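Local atomic coordinates of SnoaL-like domain-containing protein (Silicibacter pomeroyi, PDB entry 3FLJ), a protein that is of unknown function but adopts the cystatin-like fold of the SnoaL-like family and forms a two-chain assembly. Residues Pro22-Met27 and Lys88-Glu93; Gly34-Ile39 and Asp144-Lys149; Lys56-Arg61 and Ala65-His70; Val71-Ser76 and Asn138-Thr143; Asp107-Asn112 and Gln118-Val123. One frame throughout, in Å; residues are numbered along the deposited sequence.

Interaction 1 of 5, residues Pro22-Met27 and Lys88-Glu93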
# COMPACT_ATOMS: atom_id res chain seq x y z
N PRO A 22 10.36 -11.26 15.77
CA PRO A 22 9.62 -12.54 15.85
C PRO A 22 8.14 -12.52 15.49
O PRO A 22 7.65 -13.46 14.87
CB PRO A 22 9.78 -12.93 17.32
CG PRO A 22 10.99 -12.31 17.74
CD PRO A 22 11.11 -11.03 17.02
N THR A 23 7.44 -11.48 15.94
CA THR A 23 6.02 -11.26 15.59
C THR A 23 5.78 -11.13 14.10
O THR A 23 4.77 -11.64 13.59
CB THR A 23 5.44 -10.02 16.31
OG1 THR A 23 5.62 -10.18 17.72
CG2 THR A 23 3.94 -9.81 16.00
N ILE A 24 6.71 -10.46 13.41
CA ILE A 24 6.64 -10.28 11.95
C ILE A 24 6.87 -11.63 11.25
O ILE A 24 6.16 -11.94 10.30
CB ILE A 24 7.63 -9.17 11.46
CG1 ILE A 24 7.31 -7.82 12.12
CG2 ILE A 24 7.65 -9.05 9.92
CD1 ILE A 24 5.92 -7.26 11.84
N ALA A 25 7.83 -12.43 11.73
CA ALA A 25 8.07 -13.80 11.22
C ALA A 25 6.82 -14.69 11.41
O ALA A 25 6.37 -15.34 10.45
CB ALA A 25 9.29 -14.44 11.89
N ARG A 26 6.25 -14.67 12.63
CA ARG A 26 5.05 -15.46 12.96
C ARG A 26 3.82 -15.04 12.15
O ARG A 26 3.04 -15.89 11.70
CB ARG A 26 4.78 -15.43 14.48
CG ARG A 26 3.60 -16.30 15.00
CD ARG A 26 3.63 -17.76 14.53
NE ARG A 26 2.54 -18.53 15.11
CZ ARG A 26 2.10 -19.73 14.69
NH1 ARG A 26 2.65 -20.37 13.65
NH2 ARG A 26 1.08 -20.30 15.33
N MSE A 27 3.65 -13.74 11.95
CA MSE A 27 2.55 -13.16 11.17
C MSE A 27 2.48 -13.67 9.72
O MSE A 27 1.38 -13.88 9.21
CB MSE A 27 2.71 -11.63 11.19
CG MSE A 27 1.75 -10.82 10.47
SE MSE A 27 2.41 -9.03 10.54
CE MSE A 27 1.06 -8.48 9.40
N LYS A 88 9.97 -1.60 15.31
CA LYS A 88 8.51 -1.58 15.47
C LYS A 88 7.73 -1.18 14.23
O LYS A 88 6.51 -1.31 14.26
CB LYS A 88 8.16 -0.68 16.67
CG LYS A 88 8.67 -1.32 17.98
CD LYS A 88 8.42 -0.48 19.21
CE LYS A 88 8.85 -1.24 20.45
NZ LYS A 88 10.28 -1.70 20.42
N ASP A 89 8.41 -0.80 13.14
CA ASP A 89 7.79 -0.26 11.92
C ASP A 89 8.05 -1.19 10.76
O ASP A 89 9.21 -1.38 10.40
CB ASP A 89 8.41 1.11 11.64
CG ASP A 89 8.12 2.12 12.73
OD1 ASP A 89 6.94 2.28 13.08
OD2 ASP A 89 9.08 2.76 13.25
N TRP A 90 6.99 -1.78 10.18
CA TRP A 90 7.11 -2.76 9.08
C TRP A 90 6.08 -2.56 7.96
O TRP A 90 4.98 -2.07 8.20
CB TRP A 90 6.97 -4.19 9.62
CG TRP A 90 8.05 -4.55 10.59
CD1 TRP A 90 8.05 -4.33 11.92
CD2 TRP A 90 9.31 -5.15 10.27
NE1 TRP A 90 9.22 -4.76 12.47
CE2 TRP A 90 10.03 -5.27 11.49
CE3 TRP A 90 9.90 -5.60 9.08
CZ2 TRP A 90 11.31 -5.84 11.56
CZ3 TRP A 90 11.18 -6.16 9.15
CH2 TRP A 90 11.86 -6.29 10.38
N ALA A 91 6.48 -2.95 6.74
CA ALA A 91 5.62 -2.92 5.54
C ALA A 91 5.79 -4.29 4.87
O ALA A 91 6.90 -4.61 4.42
CB ALA A 91 6.05 -1.80 4.61
N LEU A 92 4.75 -5.12 4.90
CA LEU A 92 4.77 -6.46 4.31
C LEU A 92 3.97 -6.42 3.00
O LEU A 92 2.73 -6.36 3.01
CB LEU A 92 4.20 -7.53 5.25
CG LEU A 92 4.94 -7.84 6.55
CD1 LEU A 92 4.75 -6.74 7.57
CD2 LEU A 92 4.50 -9.22 7.13
N GLU A 93 4.69 -6.45 1.89
CA GLU A 93 4.12 -6.41 0.55
C GLU A 93 3.66 -7.81 0.16
O GLU A 93 4.43 -8.75 0.29
CB GLU A 93 5.17 -5.91 -0.44
CG GLU A 93 4.80 -5.88 -1.91
CD GLU A 93 6.02 -5.56 -2.75
OE1 GLU A 93 6.81 -4.71 -2.33
OE2 GLU A 93 6.21 -6.16 -3.79
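The W90 indole carries I24 over one face. CG1 of I24 sits 3.5 Å from the centroid of the five-membered ring and only 6° off its normal, a CH-pi contact made on the pyrrole part of the indole. The terminal CD1 of I24 reaches on toward the root of the ring, 3.7 Å from W90 CG. W90 NE1 is hydrogen-bonded to G87 O, which probably helps hold the ring's rotation. H21 is a further neighbour of this side chain.

The branch of I24 splits its work. CG1 lies anti to the carbonyl carbon (chi1 -60°) and goes to the indole, while CG2 faces L92, coming within 4.2 Å of L92 CD2. One turn on, the selenomethionine at M27 sends out a fully extended chain, with CG anti to the backbone N, and meets L92 tip to tip: SE is 4.0 Å from CD2. W90 and L92 alternate with A91 along the strand, which brings both onto the helix side of the sheet.

The contact is apolar and buried, with the helix laid over the concave side of the curved sheet of the cystatin-like fold. The segment axes run nearly parallel, 18° apart, and 10.7 Å from each other. I109 of the adjoining strand 101-111 touches I24, M27 and L92, and I83 of strand 78-86 touches I24 and L92. M27 goes on to F120 of strand 117-125, while A91, on the other face of strand 89-98, meets A91 of the second subunit.

Interaction 2 of 5, residues Gly34-Ile39 and Asp144-Lys149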
# COMPACT_ATOMS: atom_id res chain seq x y z
N GLY A 34 -5.26 -17.36 7.20
CA GLY A 34 -6.50 -16.80 7.77
C GLY A 34 -7.04 -17.59 8.96
O GLY A 34 -8.27 -17.66 9.13
N ASP A 35 -6.14 -18.19 9.76
CA ASP A 35 -6.53 -18.98 10.95
C ASP A 35 -6.70 -17.95 12.07
O ASP A 35 -5.71 -17.40 12.57
CB ASP A 35 -5.48 -20.05 11.32
CG ASP A 35 -5.95 -21.02 12.44
OD1 ASP A 35 -7.06 -20.88 13.04
OD2 ASP A 35 -5.18 -21.97 12.72
N GLU A 36 -7.95 -17.68 12.42
CA GLU A 36 -8.35 -16.67 13.41
C GLU A 36 -7.71 -16.85 14.79
O GLU A 36 -7.24 -15.87 15.37
CB GLU A 36 -9.87 -16.65 13.51
CG GLU A 36 -10.47 -15.67 14.50
CD GLU A 36 -11.97 -15.58 14.41
OE1 GLU A 36 -12.56 -15.91 13.36
OE2 GLU A 36 -12.57 -15.15 15.41
N SER A 37 -7.72 -18.08 15.29
CA SER A 37 -7.12 -18.44 16.58
C SER A 37 -5.62 -18.11 16.64
O SER A 37 -5.15 -17.59 17.66
CB SER A 37 -7.37 -19.92 16.94
OG SER A 37 -6.90 -20.80 15.93
N LEU A 38 -4.90 -18.39 15.56
CA LEU A 38 -3.46 -18.09 15.48
C LEU A 38 -3.15 -16.59 15.31
O LEU A 38 -2.11 -16.12 15.78
CB LEU A 38 -2.77 -18.93 14.39
CG LEU A 38 -2.82 -20.46 14.59
CD1 LEU A 38 -2.16 -21.16 13.41
CD2 LEU A 38 -2.18 -20.94 15.91
N ILE A 39 -4.04 -15.85 14.64
CA ILE A 39 -3.92 -14.39 14.48
C ILE A 39 -4.07 -13.66 15.83
O ILE A 39 -3.27 -12.76 16.10
CB ILE A 39 -4.95 -13.83 13.42
CG1 ILE A 39 -4.64 -14.36 12.01
CG2 ILE A 39 -4.92 -12.30 13.38
CD1 ILE A 39 -5.81 -14.24 11.02
N ASP A 144 -22.00 -13.47 9.07
CA ASP A 144 -21.39 -13.96 10.31
C ASP A 144 -22.12 -13.29 11.49
O ASP A 144 -21.88 -12.12 11.78
CB ASP A 144 -19.89 -13.66 10.29
CG ASP A 144 -19.14 -14.22 11.48
OD1 ASP A 144 -19.74 -14.69 12.46
OD2 ASP A 144 -17.91 -14.17 11.42
N ALA A 145 -23.00 -14.07 12.15
CA ALA A 145 -23.84 -13.61 13.28
C ALA A 145 -23.08 -13.02 14.50
O ALA A 145 -23.66 -12.23 15.24
CB ALA A 145 -24.79 -14.71 13.74
N ARG A 146 -21.81 -13.39 14.67
CA ARG A 146 -20.93 -12.81 15.72
C ARG A 146 -20.74 -11.30 15.57
O ARG A 146 -20.49 -10.60 16.55
CB ARG A 146 -19.54 -13.43 15.71
CG ARG A 146 -19.48 -14.93 15.97
CD ARG A 146 -18.05 -15.43 15.96
NE ARG A 146 -17.34 -15.08 14.73
CZ ARG A 146 -16.11 -15.47 14.39
NH1 ARG A 146 -15.40 -16.30 15.15
NH2 ARG A 146 -15.62 -15.07 13.22
N PHE A 147 -20.83 -10.80 14.33
CA PHE A 147 -20.70 -9.38 14.05
C PHE A 147 -21.82 -8.48 14.59
O PHE A 147 -21.63 -7.28 14.51
CB PHE A 147 -20.33 -9.10 12.58
CG PHE A 147 -18.88 -9.35 12.31
CD1 PHE A 147 -18.42 -10.63 12.00
CD2 PHE A 147 -17.94 -8.30 12.43
CE1 PHE A 147 -17.05 -10.88 11.77
CE2 PHE A 147 -16.57 -8.54 12.22
CZ PHE A 147 -16.12 -9.84 11.88
N LEU A 148 -22.94 -9.02 15.09
CA LEU A 148 -23.98 -8.22 15.80
C LEU A 148 -23.31 -7.52 17.01
O LEU A 148 -23.47 -6.32 17.20
CB LEU A 148 -25.14 -9.09 16.32
CG LEU A 148 -26.41 -8.38 16.87
CD1 LEU A 148 -27.20 -7.75 15.73
CD2 LEU A 148 -27.29 -9.34 17.66
N LYS A 149 -22.54 -8.30 17.79
CA LYS A 149 -21.73 -7.78 18.90
C LYS A 149 -20.55 -6.92 18.37
O LYS A 149 -20.34 -5.81 18.87
CB LYS A 149 -21.17 -8.91 19.77
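E36 and R146 meet in a salt bridge at the protein surface, their side chains coming from opposite directions. The guanidinium approaches with two nitrogens: NH1 is 3.1 Å from E36 OE2, and NH2 gives a hydrogen bond of 3.2 Å to E36 OE1, which accepts on its syn lone pair and lies close to the guanidinium plane. NH1 also makes a weak bond to the same OE1. Carboxylate and guanidinium planes are turned 52° against each other, so the two-pronged pair is twisted rather than coplanar. E36 gets there by full extension, with CG anti to the backbone N (chi1 179°).

Further ionic bonds come from D144, on the arginine's own segment. R146 NH2 donates 3.0 Å to D144 OD2, and NE adds weak bonds to both carboxylate oxygens. The one guanidinium thus joins two acids whose oxygens E36 OE1 and D144 OD2 stay 6.0 Å apart, and it probably offsets their mutual repulsion.

Capping is the third element: R146 N donates 3.3 Å to D144 OD1 in the turn leading into helix 147-150.

Helix 61-74 lies alongside this network, with A66 against R146 and H70 NE2 bonded to D144 OD2; helix 36-40 rests its I39 on L68 of that helix.

Interaction 3 of 5, residues Lys56-Arg61 and Ala65-His70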
# COMPACT_ATOMS: atom_id res chain seq x y z
N LYS A 56 -12.32 3.54 7.84
CA LYS A 56 -12.83 3.23 9.17
C LYS A 56 -11.77 2.41 9.92
O LYS A 56 -10.73 2.04 9.35
CB LYS A 56 -14.14 2.44 9.05
CG LYS A 56 -15.31 3.16 8.37
CD LYS A 56 -15.84 4.32 9.23
CE LYS A 56 -16.96 5.08 8.55
NZ LYS A 56 -17.35 6.28 9.35
N THR A 57 -12.04 2.15 11.20
CA THR A 57 -11.14 1.41 12.08
C THR A 57 -11.93 0.40 12.90
O THR A 57 -12.95 0.76 13.51
CB THR A 57 -10.40 2.38 13.06
OG1 THR A 57 -9.74 3.41 12.32
CG2 THR A 57 -9.36 1.63 13.93
N TRP A 58 -11.48 -0.86 12.87
CA TRP A 58 -11.96 -1.93 13.75
C TRP A 58 -10.98 -1.95 14.93
O TRP A 58 -9.77 -2.04 14.71
CB TRP A 58 -11.93 -3.29 13.08
CG TRP A 58 -12.89 -3.50 11.98
CD1 TRP A 58 -12.66 -3.34 10.66
CD2 TRP A 58 -14.23 -3.99 12.10
NE1 TRP A 58 -13.77 -3.67 9.94
CE2 TRP A 58 -14.76 -4.08 10.80
CE3 TRP A 58 -15.05 -4.35 13.20
CZ2 TRP A 58 -16.07 -4.52 10.53
CZ3 TRP A 58 -16.37 -4.80 12.94
CH2 TRP A 58 -16.86 -4.88 11.61
N THR A 59 -11.50 -1.90 16.16
CA THR A 59 -10.69 -1.87 17.39
C THR A 59 -11.00 -3.08 18.28
O THR A 59 -12.17 -3.38 18.52
CB THR A 59 -10.89 -0.55 18.16
OG1 THR A 59 -10.57 0.55 17.30
CG2 THR A 59 -10.00 -0.50 19.42
N GLY A 60 -9.95 -3.76 18.75
CA GLY A 60 -10.06 -4.91 19.65
C GLY A 60 -9.57 -6.20 19.02
O GLY A 60 -9.89 -6.46 17.87
N ARG A 61 -8.82 -7.00 19.79
CA ARG A 61 -8.25 -8.25 19.28
C ARG A 61 -9.31 -9.26 18.80
O ARG A 61 -9.10 -9.89 17.77
CB ARG A 61 -7.26 -8.92 20.26
CG ARG A 61 -7.80 -9.29 21.64
CD ARG A 61 -6.93 -10.34 22.34
NE ARG A 61 -5.58 -9.86 22.68
CZ ARG A 61 -5.11 -9.52 23.89
NH1 ARG A 61 -5.85 -9.56 25.01
NH2 ARG A 61 -3.83 -9.10 23.99
N ALA A 65 -9.30 -10.03 14.79
CA ALA A 65 -8.94 -11.41 14.41
C ALA A 65 -10.02 -12.03 13.49
O ALA A 65 -9.69 -12.70 12.51
CB ALA A 65 -8.69 -12.28 15.65
N ALA A 66 -11.29 -11.79 13.82
CA ALA A 66 -12.45 -12.23 13.02
C ALA A 66 -12.46 -11.60 11.63
O ALA A 66 -12.68 -12.31 10.64
CB ALA A 66 -13.77 -11.95 13.74
N VAL A 67 -12.20 -10.30 11.55
CA VAL A 67 -12.14 -9.58 10.27
C VAL A 67 -10.99 -10.13 9.43
O VAL A 67 -11.20 -10.46 8.26
CB VAL A 67 -12.04 -8.02 10.45
CG1 VAL A 67 -11.86 -7.31 9.10
CG2 VAL A 67 -13.29 -7.50 11.13
N LEU A 68 -9.80 -10.28 10.03
CA LEU A 68 -8.62 -10.82 9.32
C LEU A 68 -8.83 -12.26 8.83
O LEU A 68 -8.35 -12.60 7.74
CB LEU A 68 -7.35 -10.71 10.17
CG LEU A 68 -6.83 -9.28 10.40
CD1 LEU A 68 -5.78 -9.26 11.53
CD2 LEU A 68 -6.24 -8.68 9.10
N GLY A 69 -9.53 -13.07 9.63
CA GLY A 69 -9.93 -14.43 9.24
C GLY A 69 -10.77 -14.42 7.96
O GLY A 69 -10.49 -15.21 7.05
N HIS A 70 -11.74 -13.50 7.88
CA HIS A 70 -12.57 -13.33 6.67
C HIS A 70 -11.78 -12.83 5.46
O HIS A 70 -12.02 -13.30 4.36
CB HIS A 70 -13.79 -12.42 6.91
CG HIS A 70 -14.87 -13.07 7.72
ND1 HIS A 70 -15.55 -14.17 7.26
CD2 HIS A 70 -15.39 -12.77 8.93
CE1 HIS A 70 -16.45 -14.53 8.16
NE2 HIS A 70 -16.37 -13.70 9.18
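V67 lays its CG2 methyl over one face of the W58 indole, 3.8 Å from the centroid of the five-membered ring. The valine's torsion decides which methyl does this. With CG1 anti to the backbone N (chi1 175°), CG2 falls beside that N and presses on the shared bond of the two rings, 3.7 Å from W58 CE2; CG1 lies over the same face, farther off, 4.2 Å from W58 NE1. On the tryptophan, chi1 sets CG anti to the carbonyl carbon, and chi2 of 95° stands the ring across its CA-CB-CG plane, turning a broad face to the helix.

The two segments belong to one short strand-to-helix connection in the cystatin-like fold: strand 58-59, antiparallel to 47-50, leads through G60, the N-cap, into helix 61-74, which then folds back past the strand. Its first turn is closed by A65 N donating to R61 O at 3.0 Å. The methyl of A65 also rests 3.2 Å from that R61 O.

Beyond the pair, F147 of helix 147-150 meets both partners, its ring plane standing at about 80° to that of W58, and F49 of strand 47-50 packs against V67.

Interaction 4 of 5, residues Val71-Ser76 and Asn138-Thr143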
# COMPACT_ATOMS: atom_id res chain seq x y z
N VAL A 71 -10.85 -11.88 5.67
CA VAL A 71 -9.99 -11.37 4.57
C VAL A 71 -9.16 -12.52 3.97
O VAL A 71 -9.11 -12.67 2.75
CB VAL A 71 -9.08 -10.19 4.99
CG1 VAL A 71 -8.16 -9.77 3.84
CG2 VAL A 71 -9.90 -8.99 5.45
N GLY A 72 -8.55 -13.32 4.85
CA GLY A 72 -7.77 -14.51 4.46
C GLY A 72 -8.56 -15.54 3.66
O GLY A 72 -8.02 -16.15 2.74
N GLN A 73 -9.84 -15.70 4.02
CA GLN A 73 -10.78 -16.57 3.32
C GLN A 73 -11.11 -16.06 1.90
O GLN A 73 -11.18 -16.87 0.97
CB GLN A 73 -12.09 -16.71 4.11
CG GLN A 73 -11.97 -17.52 5.41
CD GLN A 73 -12.33 -18.98 5.27
OE1 GLN A 73 -12.29 -19.57 4.18
NE2 GLN A 73 -12.69 -19.59 6.39
N VAL A 74 -11.33 -14.74 1.78
CA VAL A 74 -11.63 -14.10 0.48
C VAL A 74 -10.45 -14.25 -0.49
O VAL A 74 -10.65 -14.65 -1.64
CB VAL A 74 -12.02 -12.60 0.63
CG1 VAL A 74 -12.19 -11.91 -0.74
CG2 VAL A 74 -13.32 -12.46 1.43
N PHE A 75 -9.24 -13.95 -0.01
CA PHE A 75 -8.04 -14.05 -0.84
C PHE A 75 -7.67 -15.48 -1.23
O PHE A 75 -7.89 -16.41 -0.47
CB PHE A 75 -6.79 -13.41 -0.18
CG PHE A 75 -6.86 -11.91 0.06
CD1 PHE A 75 -7.57 -11.02 -0.79
CD2 PHE A 75 -6.05 -11.36 1.07
CE1 PHE A 75 -7.55 -9.63 -0.55
CE2 PHE A 75 -6.02 -9.97 1.30
CZ PHE A 75 -6.76 -9.11 0.50
N SER A 76 -7.12 -15.62 -2.44
CA SER A 76 -6.57 -16.88 -2.95
C SER A 76 -5.20 -16.57 -3.54
O SER A 76 -4.90 -15.41 -3.85
CB SER A 76 -7.50 -17.49 -4.00
OG SER A 76 -7.79 -16.57 -5.03
N ASN A 138 -18.51 -7.36 2.72
CA ASN A 138 -19.87 -6.98 3.13
C ASN A 138 -20.74 -8.23 3.34
O ASN A 138 -21.41 -8.34 4.36
CB ASN A 138 -20.57 -6.07 2.11
CG ASN A 138 -19.98 -4.67 2.03
OD1 ASN A 138 -19.25 -4.20 2.93
ND2 ASN A 138 -20.29 -3.99 0.93
N ALA A 139 -20.67 -9.17 2.38
CA ALA A 139 -21.42 -10.43 2.46
C ALA A 139 -21.03 -11.31 3.67
O ALA A 139 -21.90 -11.79 4.40
CB ALA A 139 -21.28 -11.23 1.14
N ARG A 140 -19.72 -11.48 3.89
CA ARG A 140 -19.19 -12.28 5.02
C ARG A 140 -19.51 -11.72 6.40
O ARG A 140 -19.95 -12.47 7.28
CB ARG A 140 -17.68 -12.46 4.90
CG ARG A 140 -17.30 -13.38 3.79
CD ARG A 140 -15.82 -13.48 3.65
NE ARG A 140 -15.46 -14.67 2.89
CZ ARG A 140 -15.38 -15.93 3.36
NH1 ARG A 140 -15.66 -16.23 4.64
NH2 ARG A 140 -15.03 -16.92 2.53
N VAL A 141 -19.28 -10.43 6.58
CA VAL A 141 -19.52 -9.75 7.86
C VAL A 141 -20.99 -9.73 8.23
O VAL A 141 -21.34 -10.01 9.38
CB VAL A 141 -18.88 -8.32 7.88
CG1 VAL A 141 -19.33 -7.52 9.10
CG2 VAL A 141 -17.36 -8.46 7.85
N MSE A 142 -21.84 -9.42 7.25
CA MSE A 142 -23.31 -9.41 7.42
C MSE A 142 -23.82 -10.81 7.80
O MSE A 142 -24.71 -10.94 8.64
CB MSE A 142 -24.06 -8.97 6.13
CG MSE A 142 -25.54 -8.57 6.37
SE MSE A 142 -26.87 -9.03 4.97
CE MSE A 142 -25.83 -8.53 3.35
N THR A 143 -23.28 -11.84 7.14
CA THR A 143 -23.71 -13.25 7.37
C THR A 143 -23.23 -13.82 8.69
O THR A 143 -23.95 -14.57 9.33
CB THR A 143 -23.28 -14.18 6.19
OG1 THR A 143 -23.81 -13.64 4.97
CG2 THR A 143 -23.79 -15.64 6.37
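Helix 61-74 and the end of the long helix 127-143 come together here, two helices of the cystatin-like fold that meet at the protein surface; between these two segments R140 carries the contact. R140 reaches across to helix 61-74: its chain runs extended from CG to NE and lays the guanidinium against the last turn of that helix. Q73 supports one face of that group. Its CB lies 3.2 Å above the guanidinium plane, off toward the rim, and 3.3 Å from R140 NH2. The glutamine then bends at chi2 (-95°) and crosses the arginine at about a right angle, with its amide tilted 23° from the guanidinium plane; OE1 stays 4.2 Å from R140 NH2, so the pair meets through carbon.

V74 slides past the arginine in the opposite direction and touches it nearer the backbone, CG2 lying 3.5 Å from R140 CD. This methyl has its place because CG1 takes the position anti to the backbone N (chi1 174°). V74 also packs on L133, A136 and M137 of helix 127-143, while R140 NH1 makes a weak hydrogen bond to H70 ND1.

Near the helix end, A139 O accepts from both T143 N and T143 OG1, which reach it from opposite faces of its plane, OG1 at 2.7 Å.

Interaction 5 of 5, residues Asp107-Asn112 and Gln118-Val123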
# COMPACT_ATOMS: atom_id res chain seq x y z
N ASP A 107 0.64 -4.65 4.09
CA ASP A 107 0.20 -4.62 5.49
C ASP A 107 1.17 -3.68 6.20
O ASP A 107 2.36 -4.00 6.34
CB ASP A 107 0.27 -6.02 6.13
CG ASP A 107 -0.68 -7.03 5.48
OD1 ASP A 107 -1.78 -6.64 5.02
OD2 ASP A 107 -0.33 -8.23 5.48
N LEU A 108 0.68 -2.51 6.63
CA LEU A 108 1.48 -1.52 7.37
C LEU A 108 1.31 -1.84 8.85
O LEU A 108 0.21 -1.66 9.39
CB LEU A 108 1.04 -0.09 7.06
CG LEU A 108 1.30 0.38 5.62
CD1 LEU A 108 0.50 1.66 5.32
CD2 LEU A 108 2.81 0.57 5.37
N ILE A 109 2.39 -2.31 9.48
CA ILE A 109 2.37 -2.77 10.87
C ILE A 109 3.19 -1.88 11.78
O ILE A 109 4.32 -1.54 11.44
CB ILE A 109 2.90 -4.23 10.97
CG1 ILE A 109 2.05 -5.20 10.13
CG2 ILE A 109 2.94 -4.72 12.44
CD1 ILE A 109 0.56 -5.32 10.48
N THR A 110 2.59 -1.51 12.92
CA THR A 110 3.26 -0.79 14.01
C THR A 110 3.14 -1.71 15.23
O THR A 110 2.02 -2.06 15.63
CB THR A 110 2.63 0.57 14.31
OG1 THR A 110 2.45 1.29 13.08
CG2 THR A 110 3.54 1.37 15.26
N LEU A 111 4.29 -2.11 15.78
CA LEU A 111 4.34 -2.95 16.99
C LEU A 111 4.43 -2.06 18.22
O LEU A 111 4.95 -0.94 18.15
CB LEU A 111 5.53 -3.92 16.95
CG LEU A 111 5.62 -4.87 15.74
CD1 LEU A 111 6.93 -5.68 15.77
CD2 LEU A 111 4.41 -5.80 15.64
N ASN A 112 3.91 -2.55 19.34
CA ASN A 112 4.00 -1.86 20.66
C ASN A 112 5.26 -2.35 21.40
O ASN A 112 5.97 -3.22 20.87
CB ASN A 112 2.69 -2.00 21.47
CG ASN A 112 2.34 -3.45 21.85
OD1 ASN A 112 3.17 -4.35 21.87
ND2 ASN A 112 1.07 -3.65 22.17
N GLN A 118 -0.06 -3.37 17.18
CA GLN A 118 -0.86 -2.26 17.72
C GLN A 118 -1.71 -1.61 16.62
O GLN A 118 -2.86 -1.31 16.87
CB GLN A 118 0.05 -1.21 18.38
CG GLN A 118 -0.68 -0.13 19.21
CD GLN A 118 -1.44 -0.71 20.42
OE1 GLN A 118 -0.84 -1.09 21.43
NE2 GLN A 118 -2.77 -0.76 20.31
N ASP A 119 -1.10 -1.34 15.47
CA ASP A 119 -1.78 -0.78 14.28
C ASP A 119 -1.50 -1.67 13.08
O ASP A 119 -0.34 -2.03 12.87
CB ASP A 119 -1.30 0.63 13.97
CG ASP A 119 -1.63 1.60 15.07
OD1 ASP A 119 -2.81 1.91 15.24
OD2 ASP A 119 -0.69 2.07 15.74
N PHE A 120 -2.55 -1.98 12.32
CA PHE A 120 -2.51 -2.86 11.15
C PHE A 120 -3.37 -2.13 10.10
O PHE A 120 -4.60 -2.13 10.19
CB PHE A 120 -3.11 -4.22 11.57
CG PHE A 120 -2.86 -5.38 10.61
CD1 PHE A 120 -2.87 -5.24 9.20
CD2 PHE A 120 -2.71 -6.67 11.14
CE1 PHE A 120 -2.67 -6.34 8.36
CE2 PHE A 120 -2.51 -7.79 10.29
CZ PHE A 120 -2.49 -7.61 8.90
N GLU A 121 -2.71 -1.48 9.13
CA GLU A 121 -3.36 -0.69 8.09
C GLU A 121 -3.05 -1.31 6.73
O GLU A 121 -1.88 -1.53 6.42
CB GLU A 121 -2.86 0.74 8.18
CG GLU A 121 -3.53 1.72 7.22
CD GLU A 121 -3.26 3.16 7.59
OE1 GLU A 121 -2.24 3.45 8.23
OE2 GLU A 121 -4.09 4.01 7.26
N VAL A 122 -4.09 -1.59 5.93
CA VAL A 122 -3.94 -2.27 4.63
C VAL A 122 -4.21 -1.32 3.47
O VAL A 122 -5.26 -0.68 3.42
CB VAL A 122 -4.83 -3.51 4.54
CG1 VAL A 122 -4.65 -4.24 3.16
CG2 VAL A 122 -4.54 -4.48 5.68
N VAL A 123 -3.25 -1.24 2.54
CA VAL A 123 -3.35 -0.46 1.29
C VAL A 123 -3.24 -1.47 0.14
O VAL A 123 -2.53 -2.47 0.27
CB VAL A 123 -2.29 0.69 1.19
CG1 VAL A 123 -2.59 1.79 2.20
CG2 VAL A 123 -0.88 0.18 1.42
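T110 O takes two backbone donors from successive residues: Q118 N at 2.9 Å, nearly along the C=O axis, and D119 N at 3.2 Å, in the carbonyl plane on a lone pair. Q118 and D119 thus both face T110, which is a classic beta bulge. From there the pairing is regular antiparallel. T110 N returns a bond to D119 O, and L108 and E121 exchange two more, of which L108 N to E121 O is the shorter at 2.7 Å.

Past the bulge, N112 ND2 adds a side-chain bond of 3.3 Å to Q118 OE1, arriving from above the carbonyl plane. The other ends of these amides are held too: N112 OD1 by L116 N, Q118 NE2 by D46.

The hairpin of strands 101-111 and 117-125 lies within the curved sheet of the cystatin-like fold, and its two faces differ. On the face of D107, I109, F120 and V122, where I109 and F120 pack on helix 22-31, CD1 of I109 sits over the F120 ring in a CH-pi contact, 3.5 Å from the centroid and 16° off the normal. F120, with CG anti to its backbone N (chi1 -166°), lies alongside the isoleucine. At the ring's edge is D107 OD1, 3.5 Å from CE1; D107 OD2 is hydrogen-bonded to Y80 OH, and an unidentified ligand, probably from the crystallisation liquor, lies close by. On the face of L108, T110, D119 and E121, D119 pairs with R48, while E121 reaches R125 and R81 of the second subunit. Separately, V123 packs on V123 of that subunit.

Overall arrangement
Interactions 1 and 5 are the buried contacts: strands 89-98 and 101-111 are neighbours, and I109 on the hairpin shares its apolar layer with helix 22-31. Interaction 1 is purely apolar, whereas interaction 5 adds backbone pairing, and both reach the second subunit. Interaction 3, partly buried, stands about 17 Å from interaction 1, centre to centre, and repeats its CH-pi chemistry with a valine on a tryptophan. Interactions 2 and 4 lie at the surface, and each depends on one arginine, in a salt-bridge network in the first and with its guanidinium face against a glutamine's CB in the second. Helix 61-74 serves interactions 3 and 4, and its H70 bonds D144 of interaction 2 and, weakly, R140.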